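Local structure of fat acid-binding protein (Eubacterium ventriosum, 3NYI) at residues A[33-36]-A[37-40]; A[51-54]-A[55-59]; A[134-137]-A[138-142]; A[183-186]-A[187-190]; A[225-228]-A[229-233]. The protein belongs to the DegV family and binds a fatty acid, seen here as stearic acid, though its cellular role is not firmly established. All blocks are in the same frame, centred on the assembly; numbering follows the deposited sequence. Where two conformers were deposited one is given.

Contact 1: residues A[33-36]-A[37-40]; sequences SFDG and ETYY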
loop_
_atom_site.group_PDB
_atom_site.type_symbol
_atom_site.label_atom_id
_atom_site.label_comp_id
_atom_site.label_asym_id
_atom_site.label_seq_id
_atom_site.Cartn_x
_atom_site.Cartn_y
_atom_site.Cartn_z
ATOM N N SER A 33 -15.007 7.226 -7.190
ATOM C CA SER A 33 -16.161 8.003 -7.637
ATOM C C SER A 33 -16.314 9.231 -6.759
ATOM O O SER A 33 -16.138 9.161 -5.546
ATOM C CB SER A 33 -17.461 7.194 -7.591
ATOM O OG SER A 33 -18.581 8.023 -7.917
ATOM N N PHE A 34 -16.643 10.358 -7.378
ATOM C CA PHE A 34 -16.866 11.590 -6.637
ATOM C C PHE A 34 -18.337 11.852 -6.350
ATOM O O PHE A 34 -18.672 12.519 -5.376
ATOM C CB PHE A 34 -16.215 12.762 -7.370
ATOM C CG PHE A 34 -14.750 12.569 -7.576
ATOM C CD1 PHE A 34 -13.867 12.754 -6.523
ATOM C CD2 PHE A 34 -14.256 12.133 -8.795
ATOM C CE1 PHE A 34 -12.515 12.546 -6.690
ATOM C CE2 PHE A 34 -12.903 11.919 -8.969
ATOM C CZ PHE A 34 -12.029 12.123 -7.911
ATOM N N ASP A 35 -19.215 11.312 -7.187
ATOM C CA ASP A 35 -20.647 11.524 -7.008
ATOM C C ASP A 35 -21.378 10.265 -6.564
ATOM O O ASP A 35 -22.575 10.306 -6.287
ATOM C CB ASP A 35 -21.286 12.085 -8.286
ATOM C CG ASP A 35 -21.106 11.170 -9.487
ATOM O OD1 ASP A 35 -20.724 9.990 -9.311
ATOM O OD2 ASP A 35 -21.359 11.638 -10.618
ATOM N N GLY A 36 -20.657 9.150 -6.497
ATOM C CA GLY A 36 -21.261 7.878 -6.142
ATOM C C GLY A 36 -21.985 7.187 -7.285
ATOM O O GLY A 36 -22.537 6.104 -7.103
ATOM N N GLU A 37 -21.984 7.807 -8.465
ATOM C CA GLU A 37 -22.625 7.221 -9.639
ATOM C C GLU A 37 -21.598 6.785 -10.674
ATOM O O GLU A 37 -21.560 5.626 -11.082
ATOM C CB GLU A 37 -23.606 8.217 -10.273
ATOM C CG GLU A 37 -24.799 8.519 -9.398
ATOM C CD GLU A 37 -25.555 7.260 -9.003
ATOM O OE1 GLU A 37 -26.112 6.592 -9.901
ATOM O OE2 GLU A 37 -25.589 6.936 -7.796
ATOM N N THR A 38 -20.767 7.729 -11.098
ATOM C CA THR A 38 -19.743 7.446 -12.089
ATOM C C THR A 38 -18.419 7.100 -11.405
ATOM O O THR A 38 -17.965 7.839 -10.534
ATOM C CB THR A 38 -19.529 8.654 -13.004
ATOM O OG1 THR A 38 -20.719 8.878 -13.783
ATOM C CG2 THR A 38 -18.371 8.395 -13.938
ATOM N N TYR A 39 -17.802 5.995 -11.834
ATOM C CA TYR A 39 -16.507 5.553 -11.305
ATOM C C TYR A 39 -15.416 5.602 -12.368
ATOM O O TYR A 39 -15.679 5.382 -13.558
ATOM C CB TYR A 39 -16.610 4.129 -10.755
ATOM C CG TYR A 39 -17.275 4.048 -9.407
ATOM C CD1 TYR A 39 -18.645 4.251 -9.278
ATOM C CD2 TYR A 39 -16.535 3.757 -8.259
ATOM C CE1 TYR A 39 -19.269 4.178 -8.035
ATOM C CE2 TYR A 39 -17.147 3.688 -7.016
ATOM C CZ TYR A 39 -18.508 3.897 -6.910
ATOM O OH TYR A 39 -19.118 3.828 -5.676
ATOM N N TYR A 40 -14.194 5.871 -11.916
ATOM C CA TYR A 40 -13.011 5.995 -12.762
ATOM C C TYR A 40 -11.913 5.081 -12.256
ATOM O O TYR A 40 -11.554 5.150 -11.084
ATOM C CB TYR A 40 -12.486 7.434 -12.716
ATOM C CG TYR A 40 -13.528 8.435 -13.121
ATOM C CD1 TYR A 40 -13.906 8.556 -14.454
ATOM C CD2 TYR A 40 -14.154 9.244 -12.179
ATOM C CE1 TYR A 40 -14.867 9.454 -14.841
ATOM C CE2 TYR A 40 -15.123 10.147 -12.560
ATOM C CZ TYR A 40 -15.471 10.249 -13.894
ATOM O OH TYR A 40 -16.436 11.134 -14.298
HETATM O O HOH W 1 -17.675 10.463 -9.993
#

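Contact 2: residues A[51-54]-A[55-59]; sequences CYQR and MVDDP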
loop_
_atom_site.group_PDB
_atom_site.type_symbol
_atom_site.label_atom_id
_atom_site.label_comp_id
_atom_site.label_asym_id
_atom_site.label_seq_id
_atom_site.Cartn_x
_atom_site.Cartn_y
_atom_site.Cartn_z
ATOM N N CYS A 51 -7.094 13.542 -8.562
ATOM C CA CYS A 51 -7.924 13.137 -7.440
ATOM C C CYS A 51 -7.594 13.942 -6.186
ATOM O O CYS A 51 -8.492 14.403 -5.486
ATOM C CB CYS A 51 -7.769 11.637 -7.174
ATOM S SG CYS A 51 -8.890 10.995 -5.925
ATOM N N TYR A 52 -6.305 14.098 -5.889
ATOM C CA TYR A 52 -5.915 14.865 -4.718
ATOM C C TYR A 52 -6.448 16.293 -4.847
ATOM O O TYR A 52 -6.891 16.898 -3.866
ATOM C CB TYR A 52 -4.397 14.891 -4.568
ATOM C CG TYR A 52 -3.801 13.733 -3.766
ATOM C CD1 TYR A 52 -3.533 12.506 -4.361
ATOM C CD2 TYR A 52 -3.469 13.891 -2.425
ATOM C CE1 TYR A 52 -2.960 11.456 -3.620
ATOM C CE2 TYR A 52 -2.894 12.851 -1.683
ATOM C CZ TYR A 52 -2.646 11.641 -2.286
ATOM O OH TYR A 52 -2.072 10.608 -1.549
ATOM N N GLN A 53 -6.386 16.830 -6.062
ATOM C CA GLN A 53 -6.859 18.190 -6.322
ATOM C C GLN A 53 -8.335 18.356 -5.990
ATOM O O GLN A 53 -8.716 19.310 -5.308
ATOM C CB GLN A 53 -6.599 18.605 -7.772
ATOM C CG GLN A 53 -5.312 19.388 -7.975
ATOM C CD GLN A 53 -5.229 20.646 -7.118
ATOM O OE1 GLN A 53 -6.242 21.241 -6.746
ATOM N NE2 GLN A 53 -4.010 21.053 -6.802
ATOM N N ARG A 54 -9.165 17.432 -6.468
ATOM C CA ARG A 54 -10.594 17.491 -6.187
ATOM C C ARG A 54 -10.838 17.581 -4.687
ATOM O O ARG A 54 -11.669 18.349 -4.234
ATOM C CB ARG A 54 -11.324 16.278 -6.767
ATOM C CG ARG A 54 -11.426 16.272 -8.283
ATOM C CD ARG A 54 -12.325 17.392 -8.780
ATOM N NE ARG A 54 -13.642 17.361 -8.146
ATOM C CZ ARG A 54 -14.650 16.597 -8.553
ATOM N NH1 ARG A 54 -14.498 15.791 -9.596
ATOM N NH2 ARG A 54 -15.813 16.636 -7.914
HETATM N N MSE A 55 -10.102 16.790 -3.910
HETATM C CA MSE A 55 -10.288 16.812 -2.459
HETATM C C MSE A 55 -9.766 18.094 -1.829
HETATM O O MSE A 55 -10.369 18.621 -0.895
HETATM C CB MSE A 55 -9.634 15.597 -1.789
HETATM C CG MSE A 55 -10.186 14.268 -2.255
HETATM SE SE MSE A 55 -9.345 12.821 -1.212
HETATM C CE MSE A 55 -10.578 12.682 0.187
ATOM N N VAL A 56 -8.629 18.580 -2.322
ATOM C CA VAL A 56 -8.037 19.802 -1.786
ATOM C C VAL A 56 -8.907 21.026 -2.106
ATOM O O VAL A 56 -9.070 21.923 -1.274
ATOM C CB VAL A 56 -6.600 20.017 -2.299
ATOM C CG1 VAL A 56 -6.120 21.411 -1.960
ATOM C CG2 VAL A 56 -5.653 18.965 -1.706
ATOM N N ASP A 57 -9.470 21.049 -3.310
ATOM C CA ASP A 57 -10.354 22.137 -3.724
ATOM C C ASP A 57 -11.679 22.126 -2.966
ATOM O O ASP A 57 -12.353 23.147 -2.879
ATOM C CB ASP A 57 -10.635 22.058 -5.228
ATOM C CG ASP A 57 -9.410 22.361 -6.072
ATOM O OD1 ASP A 57 -8.476 23.012 -5.559
ATOM O OD2 ASP A 57 -9.387 21.953 -7.256
ATOM N N ASP A 58 -12.059 20.973 -2.425
ATOM C CA ASP A 58 -13.366 20.847 -1.781
ATOM C C ASP A 58 -13.321 19.962 -0.535
ATOM O O ASP A 58 -13.532 18.749 -0.616
ATOM C CB ASP A 58 -14.397 20.316 -2.784
ATOM C CG ASP A 58 -15.806 20.283 -2.216
ATOM O OD1 ASP A 58 -15.974 20.572 -1.015
ATOM O OD2 ASP A 58 -16.747 19.962 -2.975
ATOM N N PRO A 59 -13.067 20.576 0.628
ATOM C CA PRO A 59 -12.878 19.892 1.914
ATOM C C PRO A 59 -14.115 19.135 2.383
ATOM O O PRO A 59 -14.045 18.406 3.376
ATOM C CB PRO A 59 -12.585 21.044 2.883
ATOM C CG PRO A 59 -12.151 22.178 2.022
ATOM C CD PRO A 59 -12.932 22.034 0.759
#

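Contact 3: residues A[134-137]-A[138-142]; sequences LIDQ and FVRML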
loop_
_atom_site.group_PDB
_atom_site.type_symbol
_atom_site.label_atom_id
_atom_site.label_comp_id
_atom_site.label_asym_id
_atom_site.label_seq_id
_atom_site.Cartn_x
_atom_site.Cartn_y
_atom_site.Cartn_z
ATOM N N LEU A 134 6.609 -5.264 -0.014
ATOM C CA LEU A 134 6.457 -6.712 -0.088
ATOM C C LEU A 134 6.619 -7.210 -1.520
ATOM O O LEU A 134 7.317 -8.185 -1.769
ATOM C CB LEU A 134 5.102 -7.164 0.472
ATOM C CG LEU A 134 4.895 -8.682 0.467
ATOM C CD1 LEU A 134 5.803 -9.357 1.514
ATOM C CD2 LEU A 134 3.425 -9.037 0.726
ATOM N N ILE A 135 5.956 -6.552 -2.467
ATOM C CA ILE A 135 6.107 -6.939 -3.849
ATOM C C ILE A 135 7.576 -6.880 -4.253
ATOM O O ILE A 135 8.101 -7.788 -4.892
ATOM C CB ILE A 135 5.274 -6.040 -4.766
ATOM C CG1 ILE A 135 3.791 -6.358 -4.565
ATOM C CG2 ILE A 135 5.662 -6.278 -6.197
ATOM C CD1 ILE A 135 2.831 -5.252 -5.109
ATOM N N ASP A 136 8.236 -5.807 -3.857
ATOM C CA ASP A 136 9.653 -5.647 -4.167
ATOM C C ASP A 136 10.540 -6.739 -3.544
ATOM O O ASP A 136 11.491 -7.195 -4.171
ATOM C CB ASP A 136 10.140 -4.246 -3.778
ATOM C CG ASP A 136 11.579 -3.997 -4.198
ATOM O OD1 ASP A 136 11.869 -4.084 -5.415
ATOM O OD2 ASP A 136 12.412 -3.754 -3.302
ATOM N N GLN A 137 10.229 -7.180 -2.330
ATOM C CA GLN A 137 10.980 -8.306 -1.772
ATOM C C GLN A 137 10.779 -9.536 -2.655
ATOM O O GLN A 137 11.717 -10.270 -2.924
ATOM C CB GLN A 137 10.576 -8.604 -0.328
ATOM C CG GLN A 137 11.112 -7.593 0.683
ATOM C CD GLN A 137 12.638 -7.598 0.749
ATOM O OE1 GLN A 137 13.249 -8.651 0.897
ATOM N NE2 GLN A 137 13.252 -6.421 0.620
ATOM N N PHE A 138 9.552 -9.743 -3.133
ATOM C CA PHE A 138 9.262 -10.878 -4.000
ATOM C C PHE A 138 10.006 -10.753 -5.328
ATOM O O PHE A 138 10.595 -11.716 -5.807
ATOM C CB PHE A 138 7.746 -10.996 -4.259
ATOM C CG PHE A 138 7.313 -12.389 -4.586
ATOM C CD1 PHE A 138 7.095 -13.309 -3.570
ATOM C CD2 PHE A 138 7.154 -12.792 -5.905
ATOM C CE1 PHE A 138 6.723 -14.604 -3.856
ATOM C CE2 PHE A 138 6.776 -14.089 -6.204
ATOM C CZ PHE A 138 6.558 -14.996 -5.178
ATOM N N VAL A 139 9.967 -9.562 -5.921
ATOM C CA VAL A 139 10.712 -9.291 -7.151
ATOM C C VAL A 139 12.204 -9.570 -6.952
ATOM O O VAL A 139 12.851 -10.190 -7.801
ATOM C CB VAL A 139 10.512 -7.839 -7.637
ATOM C CG1 VAL A 139 11.538 -7.486 -8.723
ATOM C CG2 VAL A 139 9.076 -7.632 -8.136
ATOM N N ARG A 140 12.738 -9.123 -5.821
ATOM C CA ARG A 140 14.145 -9.380 -5.482
ATOM C C ARG A 140 14.463 -10.873 -5.413
ATOM O O ARG A 140 15.442 -11.338 -6.008
ATOM C CB ARG A 140 14.514 -8.725 -4.158
ATOM C CG ARG A 140 14.551 -7.212 -4.185
ATOM C CD ARG A 140 14.771 -6.666 -2.781
ATOM N NE ARG A 140 14.719 -5.207 -2.754
ATOM C CZ ARG A 140 15.656 -4.445 -2.201
ATOM N NH1 ARG A 140 16.715 -5.006 -1.618
ATOM N NH2 ARG A 140 15.533 -3.126 -2.227
HETATM N N MSE A 141 13.638 -11.625 -4.688
HETATM C CA MSE A 141 13.884 -13.059 -4.512
HETATM C C MSE A 141 13.945 -13.808 -5.829
HETATM O O MSE A 141 14.861 -14.613 -6.054
HETATM C CB MSE A 141 12.865 -13.689 -3.544
HETATM C CG MSE A 141 13.043 -13.202 -2.095
HETATM SE SE MSE A 141 11.894 -14.127 -0.803
HETATM C CE MSE A 141 10.244 -13.125 -1.125
ATOM N N LEU A 142 12.978 -13.535 -6.702
ATOM C CA LEU A 142 12.936 -14.162 -8.012
ATOM C C LEU A 142 14.106 -13.740 -8.888
ATOM O O LEU A 142 14.682 -14.566 -9.581
ATOM C CB LEU A 142 11.605 -13.870 -8.712
ATOM C CG LEU A 142 10.386 -14.382 -7.943
ATOM C CD1 LEU A 142 9.129 -14.270 -8.798
ATOM C CD2 LEU A 142 10.595 -15.820 -7.486
HETATM O O HOH W 2 12.875 -1.393 -2.120
#

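Contact 4: residues A[183-186]-A[187-190]; sequences VATA and ATGK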
loop_
_atom_site.group_PDB
_atom_site.type_symbol
_atom_site.label_atom_id
_atom_site.label_comp_id
_atom_site.label_asym_id
_atom_site.label_seq_id
_atom_site.Cartn_x
_atom_site.Cartn_y
_atom_site.Cartn_z
ATOM N N VAL A 183 -8.342 3.283 15.338
ATOM C CA VAL A 183 -7.826 4.648 15.394
ATOM C C VAL A 183 -8.884 5.616 15.962
ATOM O O VAL A 183 -8.552 6.711 16.412
ATOM C CB VAL A 183 -7.325 5.100 14.009
ATOM C CG1 VAL A 183 -6.949 6.578 14.005
ATOM C CG2 VAL A 183 -6.135 4.224 13.583
ATOM N N ALA A 184 -10.154 5.212 15.951
ATOM C CA ALA A 184 -11.201 6.031 16.583
ATOM C C ALA A 184 -11.254 5.756 18.082
ATOM O O ALA A 184 -11.647 4.670 18.507
ATOM C CB ALA A 184 -12.576 5.786 15.942
ATOM N N THR A 185 -10.840 6.732 18.881
ATOM C CA THR A 185 -10.925 6.604 20.334
ATOM C C THR A 185 -11.398 7.926 20.930
ATOM O O THR A 185 -11.568 8.909 20.212
ATOM C CB THR A 185 -9.571 6.176 20.978
ATOM O OG1 THR A 185 -8.681 7.295 21.055
ATOM C CG2 THR A 185 -8.908 5.058 20.180
ATOM N N ALA A 186 -11.618 7.949 22.238
ATOM C CA ALA A 186 -12.058 9.173 22.887
ATOM C C ALA A 186 -11.030 10.269 22.633
ATOM O O ALA A 186 -11.384 11.382 22.246
ATOM C CB ALA A 186 -12.256 8.948 24.375
ATOM N N ALA A 187 -9.755 9.935 22.822
ATOM C CA ALA A 187 -8.671 10.892 22.634
ATOM C C ALA A 187 -8.587 11.473 21.212
ATOM O O ALA A 187 -8.387 12.673 21.044
ATOM C CB ALA A 187 -7.336 10.280 23.044
ATOM N N THR A 188 -8.737 10.635 20.193
ATOM C CA THR A 188 -8.590 11.119 18.819
ATOM C C THR A 188 -9.828 11.869 18.339
ATOM O O THR A 188 -9.787 12.555 17.320
ATOM C CB THR A 188 -8.230 9.980 17.805
ATOM O OG1 THR A 188 -9.306 9.036 17.706
ATOM C CG2 THR A 188 -6.940 9.269 18.214
ATOM N N GLY A 189 -10.927 11.742 19.074
ATOM C CA GLY A 189 -12.173 12.372 18.674
ATOM C C GLY A 189 -12.239 13.832 19.089
ATOM O O GLY A 189 -13.159 14.559 18.716
ATOM N N LYS A 190 -11.257 14.264 19.871
ATOM C CA LYS A 190 -11.232 15.633 20.373
ATOM C C LYS A 190 -10.859 16.644 19.282
ATOM O O LYS A 190 -10.115 16.336 18.352
ATOM C CB LYS A 190 -10.302 15.750 21.586
ATOM C CG LYS A 190 -11.039 15.718 22.923
ATOM C CD LYS A 190 -10.652 14.514 23.765
ATOM C CE LYS A 190 -11.297 14.570 25.147
ATOM N NZ LYS A 190 -10.741 15.661 26.001
#

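Contact 5: residues A[225-228]-A[229-233]; sequences KKYL and DENNK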
loop_
_atom_site.group_PDB
_atom_site.type_symbol
_atom_site.label_atom_id
_atom_site.label_comp_id
_atom_site.label_asym_id
_atom_site.label_seq_id
_atom_site.Cartn_x
_atom_site.Cartn_y
_atom_site.Cartn_z
ATOM N N LYS A 225 11.443 4.586 14.969
ATOM C CA LYS A 225 12.804 4.388 15.477
ATOM C C LYS A 225 12.836 3.309 16.556
ATOM O O LYS A 225 13.718 2.445 16.558
ATOM C CB LYS A 225 13.391 5.685 16.001
ATOM C CG LYS A 225 14.829 5.509 16.552
ATOM C CD LYS A 225 15.433 6.831 17.016
ATOM C CE LYS A 225 16.733 6.597 17.815
ATOM N NZ LYS A 225 17.619 5.601 17.142
ATOM N N LYS A 226 11.852 3.355 17.448
ATOM C CA LYS A 226 11.688 2.345 18.481
ATOM C C LYS A 226 11.532 0.941 17.889
ATOM O O LYS A 226 12.155 -0.010 18.342
ATOM C CB LYS A 226 10.484 2.698 19.361
ATOM C CG LYS A 226 10.143 1.651 20.407
ATOM C CD LYS A 226 8.890 2.044 21.196
ATOM C CE LYS A 226 8.602 1.043 22.311
ATOM N NZ LYS A 226 9.736 0.979 23.275
ATOM N N TYR A 227 10.687 0.804 16.873
ATOM C CA TYR A 227 10.500 -0.484 16.239
ATOM C C TYR A 227 11.776 -0.973 15.539
ATOM O O TYR A 227 12.160 -2.145 15.656
ATOM C CB TYR A 227 9.352 -0.392 15.216
ATOM C CG TYR A 227 9.145 -1.664 14.444
ATOM C CD1 TYR A 227 8.489 -2.745 15.025
ATOM C CD2 TYR A 227 9.598 -1.791 13.130
ATOM C CE1 TYR A 227 8.290 -3.929 14.326
ATOM C CE2 TYR A 227 9.390 -2.981 12.405
ATOM C CZ TYR A 227 8.739 -4.042 13.017
ATOM O OH TYR A 227 8.515 -5.223 12.330
ATOM N N LEU A 228 12.432 -0.084 14.801
ATOM C CA LEU A 228 13.648 -0.480 14.097
ATOM C C LEU A 228 14.764 -0.845 15.073
ATOM O O LEU A 228 15.476 -1.828 14.869
ATOM C CB LEU A 228 14.113 0.601 13.118
ATOM C CG LEU A 228 13.173 0.759 11.912
ATOM C CD1 LEU A 228 13.546 1.984 11.091
ATOM C CD2 LEU A 228 13.193 -0.502 11.044
ATOM N N ASP A 229 14.909 -0.062 16.134
ATOM C CA ASP A 229 15.935 -0.347 17.134
ATOM C C ASP A 229 15.710 -1.687 17.823
ATOM O O ASP A 229 16.659 -2.434 18.069
ATOM C CB ASP A 229 16.021 0.784 18.150
ATOM C CG ASP A 229 16.587 2.050 17.542
ATOM O OD1 ASP A 229 17.057 1.975 16.379
ATOM O OD2 ASP A 229 16.551 3.108 18.209
ATOM N N GLU A 230 14.453 -1.998 18.121
ATOM C CA GLU A 230 14.116 -3.277 18.731
ATOM C C GLU A 230 14.481 -4.447 17.831
ATOM O O GLU A 230 14.947 -5.472 18.316
ATOM C CB GLU A 230 12.628 -3.354 19.092
ATOM C CG GLU A 230 12.232 -2.499 20.284
ATOM C CD GLU A 230 10.724 -2.427 20.484
ATOM O OE1 GLU A 230 9.969 -2.950 19.626
ATOM O OE2 GLU A 230 10.295 -1.837 21.498
ATOM N N ASN A 231 14.294 -4.277 16.523
ATOM C CA ASN A 231 14.328 -5.401 15.594
ATOM C C ASN A 231 15.558 -5.494 14.681
ATOM O O ASN A 231 15.656 -6.397 13.849
ATOM C CB ASN A 231 13.045 -5.413 14.771
ATOM C CG ASN A 231 11.821 -5.715 15.627
ATOM O OD1 ASN A 231 11.045 -4.820 15.987
ATOM N ND2 ASN A 231 11.657 -6.979 15.973
ATOM N N ASN A 232 16.469 -4.546 14.844
ATOM C CA ASN A 232 17.749 -4.552 14.146
ATOM C C ASN A 232 17.582 -3.766 12.859
ATOM O O ASN A 232 17.234 -4.316 11.824
ATOM C CB ASN A 232 18.231 -5.981 13.872
ATOM C CG ASN A 232 19.707 -6.045 13.565
ATOM O OD1 ASN A 232 20.300 -5.069 13.091
ATOM N ND2 ASN A 232 20.320 -7.196 13.851
ATOM N N LYS A 233 17.816 -2.470 12.961
ATOM C CA LYS A 233 17.592 -1.548 11.866
ATOM C C LYS A 233 18.317 -1.956 10.573
ATOM O O LYS A 233 17.800 -1.736 9.473
ATOM C CB LYS A 233 18.024 -0.162 12.315
ATOM C CG LYS A 233 17.904 0.906 11.277
ATOM C CD LYS A 233 18.260 2.258 11.890
ATOM C CE LYS A 233 19.711 2.298 12.350
ATOM N NZ LYS A 233 20.661 2.396 11.210
#

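Contact 1: residues A[33-36]-A[37-40]
Two polar side chains of 33-36, Ser33 and Asp35, take hold of the backbone of 37-40. Among the hydrogen bonds, Asp35 OD1 carries the most. Glu37 N donates to Asp35 OD1 at 2.7 Å. Thr38 N donates to Asp35 OD1 at 2.9 Å. The two donors come from different directions: Thr38 N meets the syn lone pair of Asp35 OD1, while Glu37 N lies above the carboxylate plane. This grip on successive amides is made possible by chi1 of 59°, which tucks CG between the backbone N and carbonyl carbon of Asp35. Ser33 OG donates to Thr38 O at 2.7 Å, from above that carbonyl's plane, and accepts a weak bond from Gly36 N. A water bridges Phe34 N and Thr38 O, with a weak bond to Asp35 OD1.

The ring contacts are of two kinds. Ser33 CB makes a CH-pi contact with Tyr39, 3.3 Å from the ring centroid and almost on its normal. Elsewhere in the turn, Tyr40 CE2 lies at the edge of the Phe34 ring, 4.3 Å from Phe34 CD2. Phe34 also makes a cation-pi contact with Arg54.

This is the turn of a beta hairpin between strands 25-33 and 39-41. Its chemistry implies a turn shaped largely by side chain-to-backbone bonds: one carboxylate oxygen satisfies two adjacent amides, and a buried serine hydroxyl ties down the carbonyl that follows them.

Contact 2: residues A[51-54]-A[55-59]
Met55, a selenomethionine, meets Cys51 one helical turn back. Its N donates to Cys51 O at 3.3 Å, and its CG passes 3.7 Å from the same oxygen. CG lies anti to the carbonyl carbon (chi1 -60°), which brings it beside that oxygen; the rest of the side chain leads away and touches Pro63.

Val56 comes next. Its N donates to Tyr52 O at 2.9 Å. The CG2 branch rests 3.2 Å from that same Tyr52 O, so amide and methyl both approach one acceptor. Outward, Val56 packs on Pro282 and Tyr283. Tyr52 points away from this turn, and its hydroxyl bonds to Ile272 O.

Asp57 N gives a 2.8 Å bond to Gln53 O. The Asp57 carboxylate bends back beside the Gln53 amide, the two planes 44° apart.

At Asp58 the regular pattern fades. Its N makes weak bonds to Arg54 O at 3.2 Å and to Met55 O. Phi of -142° takes it out of the helix, and its OD1 turns forward to Lys60 N.

This is the C-terminal end of an alpha helix, 48-57: straight i to i+4 bonds that give way to weak, bent ones. This helix end, in a DegV-family protein, carries Tyr52, whose side chain is about 7 Å from the bound stearic acid.

Contact 3: residues A[134-137]-A[138-142]
Asp136 and Arg140 form a salt bridge one helical turn apart. Asp136 OD2 accepts Arg140 NE at 2.8 Å and, weakly, NH2 at 3.4 Å. The two groups stand almost perpendicular, their planes 89° apart. OD2 lies near the guanidinium plane, at its edge, but is itself approached from above the carboxylate plane. The arginine chain runs extended from CG to NE, which carries its head back along the helix to the acid. A water links the two groups, donating to Asp136 OD2 at 2.7 Å and accepting from Arg140 NH2.

Gln137 NE2 lies over one face of the same guanidinium. It is 3.7 Å from Arg140 CD, with the amide turned 29° from the guanidinium plane. The chain bends at chi2 (-64°) to fold the amide there, and OE1 is held by Tyr293 N.

Further partners fix the charged pair. Tyr19 OH bonds to Asp136 OD1, and Asp265 makes a second salt bridge with Arg140 NH2. The arginine thus has two acidic partners, which would probably stabilise its positive charge. On another side of the helix, Ile135 CG2 meets Val139 CG2 at 4.2 Å. The backbone beneath is regular, as in Val139 N to Ile135 O at 2.8 Å.

Helix 128-143 is largely buried here. Ile135 and Val139 pack on strand 6-10, and Val139 also on helix 17-23. Leu134, Phe138 and Met141 rest on helix 148-161, while the Phe138 ring meets Phe90 of strand 87-91 edge-to-face.

Contact 4: residues A[183-186]-A[187-190]
Thr188 and Thr185 both set OG1 between their own backbone N and carbonyl carbon, with chi1 of 65° and 78°. These torsions turn the two hydroxyls onto backbone groups of a compact helical turn. Residues 187-189 have helical backbone angles without the regular helix bonds. At the start of the turn Thr185 OG1 accepts a long, weak bond from Thr188 N, 3.4 Å. A return bond is better formed, since Thr185 N donates to Thr188 OG1 at 3.0 Å and 167°. This reciprocal pattern is reminiscent of a capping box, with one of its two bonds weak.

The turn is closed by Gly189 N, which is shared between Ala186 O at 3.2 Å and, weakly, Thr185 O. Lys190 leaves the turn with its CD 3.6 Å from Ala186 O.

Along the chain the turn follows helix 172-177 and precedes strand 194-200. Thr185 and Thr188 rest on Leu206 of strand 203-210, and Thr188 also meets Ile209 and Leu171. Val183 packs on Ile197 and Ile204.

The buried Thr188 hydroxyl thus accepts one bond and gives another: OG1 donates to Val183 O at 2.8 Å, in the plane of that carbonyl.

Contact 5: residues A[225-228]-A[229-233]
Lys225 and Asp229 run obliquely across each other on the helix surface and join in a salt bridge. The lysine chain is extended as far as CE, then turns at chi4 (45°) to bring NZ back to the acid. NZ meets Asp229 OD2 at 2.9 Å, on its syn lone pair. Lysine CG also lies 3.4 Å from that oxygen, so the chain runs past the carboxylate as well as ending on it.

Lys226 and Glu230 repeat the theme one residue on, but more loosely. Lys226 NZ is 3.4 Å from Glu230 OE2, a weak bond. Both lysines place CG anti to the backbone N. Both acids fold back over the turn, with Asp229 CG 3.1 Å from Lys225 O and Glu230 CG 3.2 Å from Lys226 O.

Tyr227 offers a ring face to the Asn231 side chain, with ring and amide planes 46° apart. The amide sits toward the ring's rim. The tyrosine hydroxyl bonds to Ser161 O.

Leu228 packs CB to CB with Lys233 at 4.1 Å. Leu228 O receives weak bonds from Asn231 N and from Asn232 N at 2.9 Å. Asn232 then leaves the helix with positive phi (92°), ending it.

This C-terminal part of helix 213-231 lies against helix 246-260 through Lys225 and Leu228 on Leu260. Leu228 and Asn231 touch Phe236 of strand 236-242, and Lys233 NZ bonds to Asp261 O just beyond helix 246-260.

In the fold
Contacts 1 and 2 are neighbours. Their centres are 14 Å apart, and they meet where Phe34 packs on Arg54 and Cys51, joining the turn after strand 25-33 to helix 48-57. The others touch neither these two nor one another. Contacts 3 and 5 have centres 22 Å apart, and the centres of contacts 4 and 2 are 25 Å apart. Three contacts come near the bound stearic acid: side chains of Tyr39 in contact 1 and Tyr52 in contact 2 are about 7 Å from it, and Val183 in contact 4 about 8 Å. Contacts 3 and 5 are more remote, with Leu134 and Leu228 about 14 and 13 Å away.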